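Local coordinates for protein endo-beta-1,4-glucanase (Ampullaria crossean, PDB 5XBU) that probably hydrolyses internal beta-1,4-glucosidic bonds of cellulose, as an endoglucanase of glycoside hydrolase family 45, at residues A[169-172]-A[173-176]; A[50-54]-A[55-59]; A[16-20]-A[21-25]; A[89-92]-A[93-96]; A[110-114]-A[115-119]. One frame throughout, in Å; residues are numbered along the deposited sequence.

Contact 1: residues A[169-172]-A[173-176]; sequences GDLQ and ANYQ
Ala173, Asn174 and Tyr175 give their amides to the carbonyls of Gly169, Asp170 and Leu171, one turn back in a helix. Ala173 N lies 3.0 Å from Gly169 O. Asn174 N to Asp170 O and Tyr175 N to Leu171 O both measure 2.9 Å. All three bonds are fairly straight. The next one, from Gln176 N to Gln172 O, is weak, bent to 139° at the hydrogen.

This i to i+4 pattern is that of an alpha helix. Helix 169-175 is the last regular element of a chain from the double-psi beta-barrel clan. Leu171 and Tyr175, four residues apart, both rest on Met107 of strand 104-108.

The side chains of Asp170 and Asn174 share a partner outside the helix, Lys55. Asn174 CG sits beside its own backbone N (chi1 -73°), which folds the amide back along the preceding turn. Its OD1 comes within 3.2 Å of Asp170 O, and these two acceptors do not bond each other. OD1 instead binds Lys55 NZ, which also forms a salt bridge with Asp170 OD2. The cation is likely to ease the crowding of oxygens. A leucine in place of Asn174 would remove this acceptor and would probably leave Lys55 NZ without one of its two partners on the helix.

The remaining side-chain contacts are light and set carbon against oxygen. The side chains of Leu171 and Asn174 cross obliquely, with Leu171 CD2 3.9 Å from Asn174 OD1. At the exposed end, Gln176 CG touches Gln172 O at 3.3 Å.

Contact 2: residues A[50-54]-A[55-59]; sequences PWNLQ and KHVTA
Asn52 and Val57 meet with their side chains at about a right angle. Val57 points its side chain at the helical turn, and its CG2 branch does most of the touching. CG2 lies 3.4 Å from Asn52 O and 3.6 Å from Asn52 OD1, so one methyl covers both oxygens of the same residue. Asn52 OD1 is also hydrogen-bonded to Thr109 OG1.

The Trp51 ring stands next to this pair. Its CG lies between the backbone N and the carbonyl carbon (chi1 64°), and the indole turns one face to Asn52 CB. Val57 CG1 comes to the ring at its edge, near the plane, 4.2 Å from Trp51 CZ3. Met107 and the cysteines Cys40 and Cys178 also touch the indole, while NE1 binds Gln177 OE1.

Lys55 meets Trp51 at its backbone and CB. Lys55 N donates to Trp51 O at 3.0 Å, closing the last turn of helix 50-54. Lys55 CB then lies 3.4 Å from the same oxygen. The extended chain passes Trp51 CB at 4.2 Å, measured from Lys55 CE. It carries NZ to Asp170 and Asn174 of helix 169-175.

The chain next bends through an inverse gamma turn centred on His56, with a weak bond from Val57 N to Lys55 O. It enters strand 57-60, which pairs with strands 104-108 and 140-144.

Aliphatic groups cover the helix end, while the polar ends of Trp51, Asn52 and Lys55 each find a partner in another part of the chain. This turn is therefore tied to its surroundings by polar bonds as well as by burial.

Contact 3: residues A[16-20]-A[21-25]; sequences VRRFN and GRPCA
Phe19 and Arg22 are joined by a pair of backbone bonds, the closing pair of a beta hairpin with a two-residue loop. Phe19 N donates to Arg22 O at 2.8 Å, in the carbonyl plane. The return bond, from Arg22 N to Phe19 O, is 2.9 Å, with its donor 58° out of the carbonyl plane. Cys24 N donates to Arg17 O at 3.1 Å. A water bridges Arg17 O and Cys24 O, donating to both.

The link between the strands is a type I' turn from Phe19 to Arg22. Asn20 and Gly21 both have positive phi, and at the angles of Gly21 (phi 87°) a CB would clash with Asn20 O. Arg22 NH2 reaches Asn20 O in a weak bond of 2.9 Å. The amide of Asn20 and the guanidinium of Arg22 lie side by side. Both residues were modelled in two conformers, so this tie is not firm.

On one face, Arg18 NH1 lies 3.7 Å from Pro23 CB, and Val16 CG1 lies over one face of the Arg18 guanidinium, toward its rim. Arg18 NE forms a salt bridge with Asp12. On the face of Phe19 and Arg22, both side chains touch Thr161 of strand 160-165. Cys24 SG lies beside its backbone N (chi1 -60°) and meets Phe19 CB at 3.5 Å.

Firm backbone bonds thus join the two strands; the Cys9-Cys24 disulfide and the Arg18-Asp12 salt bridge tie the hairpin to the N-terminal part of the chain. The weak bond and alternate conformers gather at the turn, which suggests a more mobile tip.

Contact 4: residues A[89-92]-A[93-96]; sequences GFVP and GKGG
Phe90 lays its ring flat on the backbone of Gly96. Gly96 CA is 3.6 Å from the ring centroid and 15° off the normal, a CH-pi contact over the face. Phe90 CD1 comes to 3.3 Å from Gly96 C. Toward the opposite rim, on the same side of the ring plane, Gly95 O comes in obliquely, 3.4 Å from Phe90 CD2. The ring gets there because CG stands between the backbone N and the carbonyl carbon (chi1 58°). Gly95 has phi 160°, and a CB on it would press on Phe90 CB. With a serine here the ring would be gone, and the Gly95-Gly96 backbone would probably lose its apolar cover and become freer to move.

The other half is looser. Val91 to Lys94 form a type II beta turn, with Lys94 N donating to Val91 O at 2.9 Å. Gly93 takes the positive phi of that turn at the exposed tip. Val91 CG1 and Lys94 CB touch at 4.0 Å, their side chains crossing at a slant. Beyond the turn the two backbones are bridged by water. One water accepts from Val91 N at 2.9 Å and lies 2.8 Å from Lys94 O, which also receives Asn157 ND2. The Lys94 chain runs out extended, and its NZ forms a salt bridge with Glu119.

In the chain the loop follows strand 81-86 and precedes strand 104-108. Phe90 and Pro92 touch Ala6 near the start of the modelled chain. Val91 and Lys94 pack on Trp120, so helix 118-121 borders the turn on their side.

Contact 5: residues A[110-114]-A[115-119]; sequences NACPI and NGNEE
Ile114 and Asn117 close a type II beta turn, with Asn117 N donating to Ile114 O at 3.0 Å from above the carbonyl plane. The turn leads into helix 118-121, and Asn117 holds the N-cap position. Gly116 takes the positive phi (84°), where a CB would be jammed against the carbonyl of Asn115.

The Asn117 side chain makes no capping bond. With CG beside its backbone N (chi1 -58°), the amide reaches back to the chain before the turn. ND2 donates to Pro113 O at 2.9 Å with 151° at the hydrogen. The bond lies on a lone pair of that carbonyl and in the plane of the Asn117 amide. It fixes how the amide is rotated. The same side chain leans on Cys112, whose SG is 3.6 Å from Asn117 CG. Cys112 is bonded to Cys121 at the far end of the helix, so the disulfide spans from the loop to the helix.

Before the turn, Pro113 touches Glu62 and Ile114 touches Arg63, both of helix 62-65. Glu118 bends its chain at chi2, which brings its end nearer. A water donates both to its OE1 and to Ile114 O, each at 2.9 Å.

In the fold
Contacts 2 and 5 lie nearest the chain centre, about 11 Å from it, centre to centre. Contacts 2 and 4 are partly buried; contacts 1, 3 and 5 lie at the surface. Contacts 1 and 2 touch through Lys55 and also where Asn174 O packs on Trp51 CZ2, 3.3 Å away. Contact 2 also packs on contact 5, Ala59 against Cys112. Contacts 4 and 5 share one salt bridge, Lys94 to Glu119. Contact 3 touches none of the others, though its strand 22-30 belongs to the same sheet as strand 57-60 of contact 2. Backbone bonds dominate contacts 1 and 3. Disulfides secure 3 and 5, and glycines serve the turns of 3, 4 and 5.

Contact 1: residues A[169-172]-A[173-176]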
loop_
_atom_site.group_PDB
_atom_site.type_symbol
_atom_site.label_atom_id
_atom_site.label_comp_id
_atom_site.label_asym_id
_atom_site.label_seq_id
_atom_site.Cartn_x
_atom_site.Cartn_y
_atom_site.Cartn_z
ATOM N N GLY A 169 10.645 -13.802 -5.960
ATOM C CA GLY A 169 11.944 -13.600 -6.582
ATOM C C GLY A 169 11.922 -12.621 -7.742
ATOM O O GLY A 169 12.867 -11.862 -7.942
ATOM N N ASP A 170 10.848 -12.623 -8.528
ATOM C CA ASP A 170 10.807 -11.702 -9.658
ATOM C C ASP A 170 10.750 -10.255 -9.189
ATOM O O ASP A 170 11.397 -9.381 -9.778
ATOM C CB ASP A 170 9.625 -12.006 -10.571
ATOM C CG ASP A 170 8.290 -11.774 -9.896
ATOM O OD1 ASP A 170 8.016 -12.443 -8.880
ATOM O OD2 ASP A 170 7.511 -10.934 -10.391
ATOM N N LEU A 171 9.989 -9.984 -8.124
ATOM C CA LEU A 171 9.889 -8.628 -7.593
ATOM C C LEU A 171 11.192 -8.210 -6.941
ATOM O O LEU A 171 11.615 -7.058 -7.073
ATOM C CB LEU A 171 8.707 -8.529 -6.624
ATOM C CG LEU A 171 7.342 -8.487 -7.307
ATOM C CD1 LEU A 171 6.234 -8.677 -6.292
ATOM C CD2 LEU A 171 7.157 -7.197 -8.070
ATOM N N GLN A 172 11.844 -9.147 -6.266
ATOM C CA GLN A 172 13.136 -8.855 -5.660
ATOM C C GLN A 172 14.166 -8.475 -6.720
ATOM O O GLN A 172 14.960 -7.541 -6.532
ATOM C CB GLN A 172 13.578 -10.075 -4.864
ATOM C CG GLN A 172 14.814 -9.865 -4.049
ATOM C CD GLN A 172 14.503 -9.334 -2.668
ATOM O OE1 GLN A 172 13.391 -8.883 -2.388
ATOM N NE2 GLN A 172 15.489 -9.398 -1.790
ATOM N N ALA A 173 14.152 -9.179 -7.857
ATOM C CA ALA A 173 15.056 -8.851 -8.951
ATOM C C ALA A 173 14.707 -7.513 -9.586
ATOM O O ALA A 173 15.600 -6.733 -9.934
ATOM C CB ALA A 173 15.066 -9.978 -9.984
ATOM N N ASN A 174 13.409 -7.241 -9.769
ATOM C CA ASN A 174 12.991 -5.935 -10.264
ATOM C C ASN A 174 13.537 -4.824 -9.377
ATOM O O ASN A 174 14.061 -3.816 -9.861
ATOM C CB ASN A 174 11.455 -5.824 -10.264
ATOM C CG ASN A 174 10.743 -6.624 -11.352
ATOM O OD1 ASN A 174 9.646 -7.113 -11.104
ATOM N ND2 ASN A 174 11.297 -6.701 -12.551
ATOM N N TYR A 175 13.388 -4.979 -8.054
ATOM C CA TYR A 175 13.745 -3.905 -7.133
ATOM C C TYR A 175 15.235 -3.571 -7.199
ATOM O O TYR A 175 15.637 -2.434 -6.941
ATOM C CB TYR A 175 13.328 -4.255 -5.685
ATOM C CG TYR A 175 13.525 -3.047 -4.800
ATOM C CD1 TYR A 175 12.773 -1.888 -5.004
ATOM C CD2 TYR A 175 14.538 -3.010 -3.847
ATOM C CE1 TYR A 175 13.031 -0.721 -4.300
ATOM C CE2 TYR A 175 14.789 -1.849 -3.105
ATOM C CZ TYR A 175 14.042 -0.725 -3.362
ATOM O OH TYR A 175 14.310 0.437 -2.672
ATOM N N GLN A 176 16.060 -4.555 -7.545
ATOM C CA GLN A 176 17.501 -4.340 -7.632
ATOM C C GLN A 176 17.868 -3.239 -8.605
ATOM O O GLN A 176 18.920 -2.612 -8.453
ATOM C CB GLN A 176 18.202 -5.659 -7.951
ATOM C CG GLN A 176 18.143 -6.578 -6.748
ATOM C CD GLN A 176 18.379 -8.035 -7.027
ATOM O OE1 GLN A 176 18.523 -8.462 -8.167
ATOM N NE2 GLN A 176 18.425 -8.817 -5.954
#

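Contact 2: residues A[50-54]-A[55-59]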
loop_
_atom_site.group_PDB
_atom_site.type_symbol
_atom_site.label_atom_id
_atom_site.label_comp_id
_atom_site.label_asym_id
_atom_site.label_seq_id
_atom_site.Cartn_x
_atom_site.Cartn_y
_atom_site.Cartn_z
ATOM N N PRO A 50 8.811 -0.241 -17.043
ATOM C CA PRO A 50 7.491 -0.812 -17.335
ATOM C C PRO A 50 6.981 -1.730 -16.242
ATOM O O PRO A 50 5.780 -1.700 -15.934
ATOM C CB PRO A 50 7.703 -1.526 -18.682
ATOM C CG PRO A 50 8.722 -0.624 -19.379
ATOM C CD PRO A 50 9.689 -0.241 -18.236
ATOM N N TRP A 51 7.843 -2.562 -15.650
ATOM C CA TRP A 51 7.347 -3.464 -14.613
ATOM C C TRP A 51 6.693 -2.710 -13.462
ATOM O O TRP A 51 5.794 -3.246 -12.796
ATOM C CB TRP A 51 8.429 -4.412 -14.109
ATOM C CG TRP A 51 9.596 -3.744 -13.413
ATOM C CD1 TRP A 51 10.830 -3.512 -13.937
ATOM C CD2 TRP A 51 9.644 -3.277 -12.053
ATOM N NE1 TRP A 51 11.629 -2.917 -13.002
ATOM C CE2 TRP A 51 10.923 -2.758 -11.837
ATOM C CE3 TRP A 51 8.728 -3.278 -10.999
ATOM C CZ2 TRP A 51 11.299 -2.216 -10.611
ATOM C CZ3 TRP A 51 9.103 -2.733 -9.782
ATOM C CH2 TRP A 51 10.387 -2.205 -9.599
ATOM N N ASN A 52 7.157 -1.496 -13.180
ATOM C CA ASN A 52 6.622 -0.695 -12.078
ATOM C C ASN A 52 5.291 -0.022 -12.417
ATOM O O ASN A 52 4.638 0.539 -11.534
ATOM C CB ASN A 52 7.701 0.301 -11.631
ATOM C CG ASN A 52 7.351 0.976 -10.341
ATOM O OD1 ASN A 52 6.841 0.343 -9.416
ATOM N ND2 ASN A 52 7.636 2.276 -10.261
ATOM N N LEU A 53 4.842 -0.121 -13.663
ATOM C CA LEU A 53 3.482 0.216 -14.056
ATOM C C LEU A 53 2.591 -1.006 -14.193
ATOM O O LEU A 53 1.365 -0.865 -14.180
ATOM C CB LEU A 53 3.516 0.959 -15.409
ATOM C CG LEU A 53 4.188 2.320 -15.350
ATOM C CD1 LEU A 53 4.211 2.935 -16.722
ATOM C CD2 LEU A 53 3.495 3.259 -14.348
ATOM N N GLN A 54 3.180 -2.197 -14.336
ATOM C CA GLN A 54 2.452 -3.407 -14.718
ATOM C C GLN A 54 2.182 -4.368 -13.567
ATOM O O GLN A 54 1.192 -5.120 -13.621
ATOM C CB GLN A 54 3.258 -4.182 -15.769
ATOM C CG GLN A 54 3.427 -3.467 -17.079
ATOM C CD GLN A 54 4.554 -4.047 -17.910
ATOM O OE1 GLN A 54 5.438 -4.736 -17.406
ATOM N NE2 GLN A 54 4.527 -3.758 -19.208
ATOM N N LYS A 55 3.082 -4.432 -12.599
ATOM C CA LYS A 55 3.070 -5.472 -11.575
ATOM C C LYS A 55 2.276 -5.038 -10.357
ATOM O O LYS A 55 1.695 -3.956 -10.339
ATOM C CB LYS A 55 4.481 -5.900 -11.228
ATOM C CG LYS A 55 5.162 -6.646 -12.361
ATOM C CD LYS A 55 6.384 -7.389 -11.856
ATOM C CE LYS A 55 7.039 -8.172 -12.925
ATOM N NZ LYS A 55 8.115 -9.008 -12.350
ATOM N N HIS A 56 2.217 -5.925 -9.357
ATOM C CA HIS A 56 1.540 -5.646 -8.097
ATOM C C HIS A 56 2.494 -4.821 -7.232
ATOM O O HIS A 56 3.303 -5.358 -6.467
ATOM C CB HIS A 56 1.187 -6.954 -7.414
ATOM C CG HIS A 56 0.171 -7.740 -8.131
ATOM N ND1 HIS A 56 0.190 -9.116 -8.157
ATOM C CD2 HIS A 56 -0.929 -7.366 -8.832
ATOM C CE1 HIS A 56 -0.835 -9.557 -8.882
ATOM N NE2 HIS A 56 -1.532 -8.514 -9.297
ATOM N N VAL A 57 2.379 -3.509 -7.393
ATOM C CA VAL A 57 3.195 -2.553 -6.667
ATOM C C VAL A 57 2.273 -1.541 -5.989
ATOM O O VAL A 57 1.121 -1.318 -6.395
ATOM C CB VAL A 57 4.256 -1.897 -7.589
ATOM C CG1 VAL A 57 5.249 -2.951 -8.061
ATOM C CG2 VAL A 57 3.634 -1.134 -8.755
ATOM N N THR A 58 2.790 -0.944 -4.922
ATOM C CA THR A 58 2.002 -0.088 -4.069
ATOM C C THR A 58 2.775 1.157 -3.631
ATOM O O THR A 58 4.006 1.163 -3.515
ATOM C CB THR A 58 1.470 -0.888 -2.850
ATOM O OG1 THR A 58 0.620 -0.092 -2.035
ATOM C CG2 THR A 58 2.557 -1.467 -1.947
ATOM N N ALA A 59 1.983 2.183 -3.329
ATOM C CA ALA A 59 2.378 3.399 -2.625
ATOM C C ALA A 59 1.686 3.384 -1.267
ATOM O O ALA A 59 0.505 3.748 -1.170
ATOM C CB ALA A 59 1.960 4.625 -3.431
#

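Contact 3: residues A[16-20]-A[21-25]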
loop_
_atom_site.group_PDB
_atom_site.type_symbol
_atom_site.label_atom_id
_atom_site.label_comp_id
_atom_site.label_asym_id
_atom_site.label_seq_id
_atom_site.Cartn_x
_atom_site.Cartn_y
_atom_site.Cartn_z
ATOM N N VAL A 16 -7.433 0.945 16.611
ATOM C CA VAL A 16 -6.834 0.323 15.434
ATOM C C VAL A 16 -7.741 -0.821 14.982
ATOM O O VAL A 16 -8.022 -1.746 15.749
ATOM C CB VAL A 16 -5.432 -0.198 15.745
ATOM C CG1 VAL A 16 -4.873 -0.902 14.537
ATOM C CG2 VAL A 16 -4.518 0.968 16.140
ATOM N N ARG A 17 -8.169 -0.784 13.725
ATOM C CA ARG A 17 -9.016 -1.849 13.209
ATOM C C ARG A 17 -8.211 -3.114 12.969
ATOM O O ARG A 17 -7.142 -3.083 12.338
ATOM C CB ARG A 17 -9.735 -1.386 11.945
ATOM C CG ARG A 17 -10.863 -0.419 12.261
ATOM C CD ARG A 17 -11.593 -0.003 11.007
ATOM N NE ARG A 17 -12.655 0.961 11.264
ATOM C CZ ARG A 17 -13.928 0.655 11.515
ATOM N NH1 ARG A 17 -14.319 -0.610 11.593
ATOM N NH2 ARG A 17 -14.787 1.634 11.682
ATOM N N ARG A 18 -8.733 -4.227 13.488
ATOM C CA ARG A 18 -8.078 -5.521 13.421
ATOM C C ARG A 18 -9.090 -6.591 13.060
ATOM O O ARG A 18 -10.294 -6.405 13.210
ATOM C CB ARG A 18 -7.434 -5.874 14.755
ATOM C CG ARG A 18 -6.389 -4.803 15.187
ATOM C CD ARG A 18 -5.626 -5.248 16.417
ATOM N NE ARG A 18 -4.669 -4.206 16.816
ATOM C CZ ARG A 18 -3.457 -3.988 16.290
ATOM N NH1 ARG A 18 -2.982 -4.757 15.317
ATOM N NH2 ARG A 18 -2.717 -2.969 16.743
ATOM N N PHE A 19 -8.584 -7.746 12.646
ATOM C CA PHE A 19 -9.444 -8.848 12.212
ATOM C C PHE A 19 -8.771 -10.123 12.663
ATOM O O PHE A 19 -7.692 -10.441 12.170
ATOM C CB PHE A 19 -9.604 -8.794 10.688
ATOM C CG PHE A 19 -10.542 -9.794 10.107
ATOM C CD1 PHE A 19 -11.893 -9.523 10.028
ATOM C CD2 PHE A 19 -10.059 -10.951 9.525
ATOM C CE1 PHE A 19 -12.745 -10.416 9.433
ATOM C CE2 PHE A 19 -10.889 -11.837 8.926
ATOM C CZ PHE A 19 -12.226 -11.570 8.891
ATOM N N ASN A 20 -9.400 -10.909 13.534
ATOM C CA ASN A 20 -8.829 -12.221 13.875
ATOM C C ASN A 20 -7.359 -12.114 14.296
ATOM O O ASN A 20 -6.514 -12.924 13.911
ATOM C CB ASN A 20 -9.004 -13.225 12.729
ATOM C CG ASN A 20 -8.874 -14.666 13.187
ATOM O OD1 ASN A 20 -9.084 -14.975 14.355
ATOM N ND2 ASN A 20 -8.508 -15.548 12.273
ATOM N N GLY A 21 -7.047 -11.083 15.077
ATOM C CA GLY A 21 -5.715 -10.889 15.626
ATOM C C GLY A 21 -4.749 -10.142 14.739
ATOM O O GLY A 21 -3.643 -9.812 15.197
ATOM N N ARG A 22 -5.139 -9.833 13.502
ATOM C CA ARG A 22 -4.261 -9.263 12.497
ATOM C C ARG A 22 -4.631 -7.813 12.217
ATOM O O ARG A 22 -5.805 -7.446 12.248
ATOM C CB ARG A 22 -4.397 -10.069 11.205
ATOM C CG ARG A 22 -3.903 -11.502 11.346
ATOM C CD ARG A 22 -4.497 -12.330 10.236
ATOM N NE ARG A 22 -3.995 -13.699 10.129
ATOM C CZ ARG A 22 -4.455 -14.726 10.843
ATOM N NH1 ARG A 22 -3.959 -15.943 10.655
ATOM N NH2 ARG A 22 -5.394 -14.533 11.761
ATOM N N PRO A 23 -3.654 -6.958 11.942
ATOM C CA PRO A 23 -3.973 -5.571 11.621
ATOM C C PRO A 23 -4.595 -5.470 10.233
ATOM O O PRO A 23 -4.197 -6.166 9.298
ATOM C CB PRO A 23 -2.604 -4.893 11.634
ATOM C CG PRO A 23 -1.670 -5.975 11.169
ATOM C CD PRO A 23 -2.208 -7.237 11.840
ATOM N N CYS A 24 -5.560 -4.562 10.115
ATOM C CA CYS A 24 -6.151 -4.274 8.829
ATOM C C CYS A 24 -5.544 -3.039 8.179
ATOM O O CYS A 24 -4.961 -2.177 8.835
ATOM C CB CYS A 24 -7.657 -4.131 8.965
ATOM S SG CYS A 24 -8.352 -5.669 9.616
ATOM N N ALA A 25 -5.731 -2.965 6.871
ATOM C CA ALA A 25 -5.366 -1.820 6.070
ATOM C C ALA A 25 -6.522 -1.491 5.150
ATOM O O ALA A 25 -7.267 -2.384 4.714
ATOM C CB ALA A 25 -4.130 -2.087 5.225
HETATM O O HOH W 1 -5.660 -1.009 11.151
#

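Contact 4: residues A[89-92]-A[93-96]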
loop_
_atom_site.group_PDB
_atom_site.type_symbol
_atom_site.label_atom_id
_atom_site.label_comp_id
_atom_site.label_asym_id
_atom_site.label_seq_id
_atom_site.Cartn_x
_atom_site.Cartn_y
_atom_site.Cartn_z
ATOM N N GLY A 89 -14.717 -6.878 3.703
ATOM C CA GLY A 89 -15.157 -5.559 4.075
ATOM C C GLY A 89 -14.720 -4.484 3.105
ATOM O O GLY A 89 -13.938 -4.713 2.178
ATOM N N PHE A 90 -15.216 -3.282 3.371
ATOM C CA PHE A 90 -14.942 -2.067 2.615
ATOM C C PHE A 90 -15.555 -0.913 3.396
ATOM O O PHE A 90 -16.392 -1.118 4.281
ATOM C CB PHE A 90 -15.486 -2.143 1.180
ATOM C CG PHE A 90 -16.966 -2.380 1.133
ATOM C CD1 PHE A 90 -17.460 -3.668 1.211
ATOM C CD2 PHE A 90 -17.840 -1.316 1.051
ATOM C CE1 PHE A 90 -18.830 -3.895 1.167
ATOM C CE2 PHE A 90 -19.221 -1.537 1.023
ATOM C CZ PHE A 90 -19.696 -2.822 1.070
ATOM N N VAL A 91 -15.156 0.303 3.040
ATOM C CA VAL A 91 -15.723 1.500 3.676
ATOM C C VAL A 91 -17.019 1.852 2.958
ATOM O O VAL A 91 -17.011 1.979 1.725
ATOM C CB VAL A 91 -14.726 2.663 3.619
ATOM C CG1 VAL A 91 -15.339 3.944 4.142
ATOM C CG2 VAL A 91 -13.462 2.328 4.384
ATOM N N PRO A 92 -18.128 2.001 3.680
ATOM C CA PRO A 92 -19.403 2.223 3.000
ATOM C C PRO A 92 -19.356 3.453 2.101
ATOM O O PRO A 92 -18.895 4.530 2.499
ATOM C CB PRO A 92 -20.414 2.344 4.150
ATOM C CG PRO A 92 -19.692 2.263 5.384
ATOM C CD PRO A 92 -18.306 1.769 5.125
ATOM N N GLY A 93 -19.798 3.268 0.861
ATOM C CA GLY A 93 -19.840 4.333 -0.116
ATOM C C GLY A 93 -18.519 4.591 -0.795
ATOM O O GLY A 93 -18.446 5.462 -1.676
ATOM N N LYS A 94 -17.467 3.842 -0.424
ATOM C CA LYS A 94 -16.097 4.077 -0.864
ATOM C C LYS A 94 -15.402 2.769 -1.221
ATOM O O LYS A 94 -14.184 2.629 -1.037
ATOM C CB LYS A 94 -15.349 4.865 0.200
ATOM C CG LYS A 94 -15.966 6.242 0.329
ATOM C CD LYS A 94 -15.368 7.093 1.388
ATOM C CE LYS A 94 -15.882 8.512 1.245
ATOM N NZ LYS A 94 -15.730 9.247 2.501
ATOM N N GLY A 95 -16.156 1.812 -1.736
ATOM C CA GLY A 95 -15.602 0.531 -2.111
ATOM C C GLY A 95 -16.722 -0.485 -2.189
ATOM O O GLY A 95 -17.898 -0.131 -2.164
ATOM N N GLY A 96 -16.331 -1.754 -2.285
ATOM C CA GLY A 96 -17.301 -2.839 -2.302
ATOM C C GLY A 96 -16.615 -4.140 -1.961
ATOM O O GLY A 96 -15.393 -4.206 -1.789
HETATM O O HOH W 2 -13.249 0.933 1.012
#

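Contact 5: residues A[110-114]-A[115-119]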
loop_
_atom_site.group_PDB
_atom_site.type_symbol
_atom_site.label_atom_id
_atom_site.label_comp_id
_atom_site.label_asym_id
_atom_site.label_seq_id
_atom_site.Cartn_x
_atom_site.Cartn_y
_atom_site.Cartn_z
ATOM N N ASN A 110 6.594 3.223 -4.117
ATOM C CA ASN A 110 6.229 4.624 -4.150
ATOM C C ASN A 110 5.613 4.961 -2.800
ATOM O O ASN A 110 5.454 4.081 -1.955
ATOM C CB ASN A 110 5.309 4.842 -5.357
ATOM C CG ASN A 110 5.063 6.293 -5.695
ATOM O OD1 ASN A 110 5.797 7.192 -5.294
ATOM N ND2 ASN A 110 4.013 6.532 -6.465
ATOM N N ALA A 111 5.281 6.239 -2.609
ATOM C CA ALA A 111 4.692 6.727 -1.368
ATOM C C ALA A 111 3.379 7.438 -1.639
ATOM O O ALA A 111 3.224 8.103 -2.667
ATOM C CB ALA A 111 5.641 7.728 -0.706
ATOM N N CYS A 112 2.465 7.317 -0.673
ATOM C CA CYS A 112 1.222 8.078 -0.629
ATOM C C CYS A 112 1.412 9.147 0.449
ATOM O O CYS A 112 1.250 8.857 1.646
ATOM C CB CYS A 112 0.044 7.161 -0.290
ATOM S SG CYS A 112 -1.578 8.007 -0.240
ATOM N N PRO A 113 1.824 10.369 0.087
ATOM C CA PRO A 113 2.114 11.361 1.134
ATOM C C PRO A 113 0.850 11.801 1.841
ATOM O O PRO A 113 -0.244 11.815 1.270
ATOM C CB PRO A 113 2.717 12.548 0.375
ATOM C CG PRO A 113 3.081 12.042 -0.961
ATOM C CD PRO A 113 2.179 10.879 -1.255
ATOM N N ILE A 114 1.020 12.212 3.095
ATOM C CA ILE A 114 -0.079 12.828 3.830
ATOM C C ILE A 114 -0.625 14.008 3.043
ATOM O O ILE A 114 -1.838 14.177 2.901
ATOM C CB ILE A 114 0.387 13.250 5.231
ATOM C CG1 ILE A 114 0.769 12.023 6.064
ATOM C CG2 ILE A 114 -0.639 14.138 5.913
ATOM C CD1 ILE A 114 1.600 12.330 7.306
ATOM N N ASN A 115 0.266 14.846 2.528
ATOM C CA ASN A 115 -0.146 16.028 1.802
ATOM C C ASN A 115 -0.894 15.622 0.541
ATOM O O ASN A 115 -0.343 14.919 -0.300
ATOM C CB ASN A 115 1.094 16.841 1.442
ATOM C CG ASN A 115 0.732 18.189 0.915
ATOM O OD1 ASN A 115 -0.275 18.774 1.361
ATOM N ND2 ASN A 115 1.538 18.720 0.011
ATOM N N GLY A 116 -2.129 16.094 0.398
ATOM C CA GLY A 116 -2.953 15.747 -0.742
ATOM C C GLY A 116 -3.696 14.438 -0.620
ATOM O O GLY A 116 -4.459 14.106 -1.534
ATOM N N ASN A 117 -3.516 13.683 0.465
ATOM C CA ASN A 117 -4.171 12.397 0.655
ATOM C C ASN A 117 -4.648 12.244 2.095
ATOM O O ASN A 117 -4.336 11.259 2.768
ATOM C CB ASN A 117 -3.255 11.235 0.277
ATOM C CG ASN A 117 -2.786 11.310 -1.161
ATOM O OD1 ASN A 117 -3.512 10.914 -2.079
ATOM N ND2 ASN A 117 -1.569 11.800 -1.365
ATOM N N GLU A 118 -5.415 13.221 2.584
ATOM C CA GLU A 118 -5.775 13.209 4.000
ATOM C C GLU A 118 -6.632 12.008 4.364
ATOM O O GLU A 118 -6.368 11.337 5.370
ATOM C CB GLU A 118 -6.501 14.496 4.384
ATOM C CG GLU A 118 -7.076 14.499 5.820
ATOM C CD GLU A 118 -6.057 14.371 6.947
ATOM O OE1 GLU A 118 -4.843 14.581 6.767
ATOM O OE2 GLU A 118 -6.501 14.133 8.089
ATOM N N GLU A 119 -7.692 11.754 3.595
ATOM C CA GLU A 119 -8.687 10.764 3.998
ATOM C C GLU A 119 -8.052 9.407 4.270
ATOM O O GLU A 119 -8.383 8.734 5.265
ATOM C CB GLU A 119 -9.744 10.639 2.895
ATOM C CG GLU A 119 -10.739 9.521 3.167
ATOM C CD GLU A 119 -11.933 9.515 2.228
ATOM O OE1 GLU A 119 -12.838 8.700 2.489
ATOM O OE2 GLU A 119 -11.983 10.298 1.257
HETATM O O HOH W 3 -3.390 15.896 4.582
#